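Local atomic coordinates of mRNA interferase YafQ (Escherichia coli, PDB entry 4MMG), a protein that cleaves mRNA on the ribosome at lysine codons followed by G or A, halting translation as the toxin of a type II toxin-antitoxin system. Residues 59-63 and 73-77. The protein carries 1 engineered substitution. Sequence-based numbering, arbitrary orientation.
Sequences WKGYR and LIYKL
In the antiparallel part of this RelE-family toxin's mixed sheet, a type II beta turn, W59 to Y62, leads into a strand whose first residue, R63, forms a hydrogen-bonded pair with Y75. R63 N donates to Y75 O at 2.7 Å, and Y75 N returns a bond to R63 O at 3.1 Å. Beyond this pair one water bridges G61 O and L77 N. On one face, R63 CB lies over the Y75 ring, 3.9 Å from its centroid, while NE reaches Y75 OH edge-on in a weak bond; D52 forms a salt bridge with R63 NE and a hydrogen bond with Y75 OH, tying them together. On the other, the Y62 ring is sandwiched: K76 CE sits over its centre, 4.0 Å from the centroid, and the W59 edge, at CE3, meets the opposite face near its rim. A bend at chi3 (-75°) lays CE there, and NZ extends past the CZ/CE1 rim, an off-centre cation-pi contact 4.5 Å from the Y62 centroid. I74 CD1 lies over the W59 five-membered ring (CH-pi), 3.6 Å from CE2. Helix 90-94 closes this side, L93 and F94 meeting both W59 and I74, whereas L39 of helix 29-40 packs on Y75 across the sheet.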
ATOM      1  N   TRP A  59       0.855   4.463 -12.850  1.00 12.87           N
ATOM      2  CA  TRP A  59       0.192   4.347 -11.550  1.00 11.53           C
ATOM      3  C   TRP A  59      -0.696   5.541 -11.216  1.00 11.84           C
ATOM      4  O   TRP A  59      -1.075   5.744 -10.059  1.00 11.78           O
ATOM      5  CB  TRP A  59       1.212   4.119 -10.436  1.00 10.87           C
ATOM      6  CG  TRP A  59       1.852   2.759 -10.445  1.00 12.66           C
ATOM      7  CD1 TRP A  59       3.179   2.473 -10.622  1.00 16.58           C
ATOM      8  CD2 TRP A  59       1.193   1.507 -10.252  1.00 13.18           C
ATOM      9  NE1 TRP A  59       3.381   1.113 -10.552  1.00 15.38           N
ATOM     10  CE2 TRP A  59       2.176   0.499 -10.329  1.00 13.98           C
ATOM     11  CE3 TRP A  59      -0.133   1.138 -10.019  1.00 14.78           C
ATOM     12  CZ2 TRP A  59       1.868  -0.854 -10.185  1.00 16.93           C
ATOM     13  CZ3 TRP A  59      -0.437  -0.207  -9.886  1.00 17.06           C
ATOM     14  CH2 TRP A  59       0.558  -1.183  -9.963  1.00 15.15           C
ATOM     15  N   LYS A  60      -1.044   6.326 -12.227  1.00 13.05           N
ATOM     16  CA  LYS A  60      -1.962   7.446 -12.038  1.00 13.86           C
ATOM     17  C   LYS A  60      -3.253   6.976 -11.362  1.00 12.71           C
ATOM     18  O   LYS A  60      -3.790   5.926 -11.715  1.00 13.92           O
ATOM     19  CB  LYS A  60      -2.272   8.093 -13.392  1.00 17.04           C
ATOM     20  CG  LYS A  60      -3.171   9.318 -13.318  1.00 24.05           C
ATOM     21  CD  LYS A  60      -3.406   9.882 -14.718  1.00 27.36           C
ATOM     22  CE  LYS A  60      -4.611  10.810 -14.771  1.00 35.26           C
ATOM     23  NZ  LYS A  60      -4.347  12.133 -14.143  1.00 38.15           N
ATOM     24  N   GLY A  61      -3.714   7.731 -10.368  1.00 13.01           N
ATOM     25  CA  GLY A  61      -4.906   7.367  -9.618  1.00 15.99           C
ATOM     26  C   GLY A  61      -4.608   6.624  -8.324  1.00 15.00           C
ATOM     27  O   GLY A  61      -5.488   6.486  -7.468  1.00 14.21           O
ATOM     28  N   TYR A  62      -3.376   6.138  -8.191  1.00 12.26           N
ATOM     29  CA  TYR A  62      -2.934   5.416  -6.994  1.00 10.64           C
ATOM     30  C   TYR A  62      -2.030   6.288  -6.122  1.00 12.00           C
ATOM     31  O   TYR A  62      -1.642   7.396  -6.523  1.00 12.33           O
ATOM     32  CB  TYR A  62      -2.190   4.136  -7.393  1.00  9.39           C
ATOM     33  CG  TYR A  62      -3.052   3.075  -8.046  1.00 10.47           C
ATOM     34  CD1 TYR A  62      -3.303   3.096  -9.410  1.00 10.90           C
ATOM     35  CD2 TYR A  62      -3.606   2.048  -7.293  1.00 11.47           C
ATOM     36  CE1 TYR A  62      -4.078   2.115 -10.008  1.00 13.01           C
ATOM     37  CE2 TYR A  62      -4.385   1.066  -7.875  1.00 12.78           C
ATOM     38  CZ  TYR A  62      -4.621   1.107  -9.235  1.00 14.42           C
ATOM     39  OH  TYR A  62      -5.394   0.123  -9.816  1.00 16.89           O
ATOM     40  N   ARG A  63      -1.691   5.771  -4.939  1.00  9.83           N
ATOM     41  CA  ARG A  63      -0.810   6.448  -3.988  1.00  9.36           C
ATOM     42  C   ARG A  63       0.309   5.508  -3.548  1.00  9.32           C
ATOM     43  O   ARG A  63       0.195   4.288  -3.701  1.00 10.73           O
ATOM     44  CB  ARG A  63      -1.580   6.919  -2.756  1.00 11.37           C
ATOM     45  CG  ARG A  63      -2.770   7.810  -3.068  1.00 11.91           C
ATOM     46  CD  ARG A  63      -3.412   8.371  -1.803  1.00 11.90           C
ATOM     47  NE  ARG A  63      -2.534   9.316  -1.109  1.00 12.68           N
ATOM     48  CZ  ARG A  63      -2.400  10.593  -1.454  1.00 16.06           C
ATOM     49  NH1 ARG A  63      -3.087  11.079  -2.485  1.00 16.37           N
ATOM     50  NH2 ARG A  63      -1.577  11.386  -0.782  1.00 17.86           N
ATOM     51  N   LEU A  73       4.112   0.466  -0.374  1.00  8.60           N
ATOM     52  CA  LEU A  73       2.733   0.036  -0.573  1.00  7.73           C
ATOM     53  C   LEU A  73       2.093   0.953  -1.605  1.00  8.52           C
ATOM     54  O   LEU A  73       2.097   2.176  -1.431  1.00 10.29           O
ATOM     55  CB  LEU A  73       1.947   0.120   0.731  1.00  9.96           C
ATOM     56  CG  LEU A  73       0.433  -0.069   0.563  1.00  8.71           C
ATOM     57  CD1 LEU A  73       0.123  -1.494   0.166  1.00  9.99           C
ATOM     58  CD2 LEU A  73      -0.346   0.313   1.820  1.00 10.74           C
ATOM     59  N   ILE A  74       1.564   0.369  -2.682  1.00  7.73           N
ATOM     60  CA  ILE A  74       0.766   1.104  -3.656  1.00  8.69           C
ATOM     61  C   ILE A  74      -0.700   0.753  -3.405  1.00 10.04           C
ATOM     62  O   ILE A  74      -1.084  -0.428  -3.352  1.00  9.18           O
ATOM     63  CB  ILE A  74       1.133   0.761  -5.114  1.00  8.72           C
ATOM     64  CG1 ILE A  74       2.555   1.220  -5.437  1.00  9.48           C
ATOM     65  CG2 ILE A  74       0.149   1.413  -6.072  1.00  9.49           C
ATOM     66  CD1 ILE A  74       3.029   0.795  -6.825  1.00 10.52           C
ATOM     67  N   TYR A  75      -1.515   1.781  -3.221  1.00  7.91           N
ATOM     68  CA  TYR A  75      -2.930   1.592  -2.922  1.00  8.92           C
ATOM     69  C   TYR A  75      -3.762   2.686  -3.598  1.00 10.38           C
ATOM     70  O   TYR A  75      -3.233   3.723  -4.011  1.00 10.86           O
ATOM     71  CB  TYR A  75      -3.164   1.576  -1.398  1.00  9.95           C
ATOM     72  CG  TYR A  75      -2.920   2.920  -0.758  1.00 10.18           C
ATOM     73  CD1 TYR A  75      -1.636   3.343  -0.449  1.00  9.88           C
ATOM     74  CD2 TYR A  75      -3.979   3.779  -0.495  1.00  9.95           C
ATOM     75  CE1 TYR A  75      -1.408   4.588   0.120  1.00  8.88           C
ATOM     76  CE2 TYR A  75      -3.771   5.015   0.062  1.00  9.10           C
ATOM     77  CZ  TYR A  75      -2.487   5.420   0.363  1.00  9.24           C
ATOM     78  OH  TYR A  75      -2.300   6.662   0.920  1.00 10.54           O
ATOM     79  N   LYS A  76      -5.066   2.459  -3.712  1.00  9.81           N
ATOM     80  CA  LYS A  76      -5.970   3.480  -4.220  1.00  9.76           C
ATOM     81  C   LYS A  76      -6.964   3.819  -3.126  1.00 10.99           C
ATOM     82  O   LYS A  76      -7.437   2.926  -2.420  1.00 11.37           O
ATOM     83  CB  LYS A  76      -6.694   2.999  -5.483  1.00 10.66           C
ATOM     84  CG  LYS A  76      -7.798   3.952  -5.949  1.00 13.04           C
ATOM     85  CD  LYS A  76      -8.399   3.514  -7.273  1.00 14.79           C
ATOM     86  CE  LYS A  76      -7.472   3.817  -8.431  1.00 19.22           C
ATOM     87  NZ  LYS A  76      -8.054   3.340  -9.719  1.00 19.77           N
ATOM     88  N   LEU A  77      -7.252   5.105  -2.960  1.00 11.13           N
ATOM     89  CA  LEU A  77      -8.228   5.536  -1.971  1.00 12.79           C
ATOM     90  C   LEU A  77      -9.164   6.585  -2.557  1.00 14.34           C
ATOM     91  O   LEU A  77      -8.734   7.681  -2.941  1.00 15.90           O
ATOM     92  CB  LEU A  77      -7.541   6.084  -0.716  1.00 12.37           C
ATOM     93  CG  LEU A  77      -8.481   6.510   0.412  1.00 13.45           C
ATOM     94  CD1 LEU A  77      -9.188   5.304   0.990  1.00 15.72           C
ATOM     95  CD2 LEU A  77      -7.689   7.231   1.484  1.00 17.97           C
TER
HETATM   96  O   HOH W   1      -6.331   4.595 -11.582  1.00 22.61           O
HETATM   97  O   HOH W   2      -5.799   6.942  -4.691  1.00 14.22           O
HETATM   98  O   HOH W   3      -8.155   0.132  -8.869  1.00 22.92           O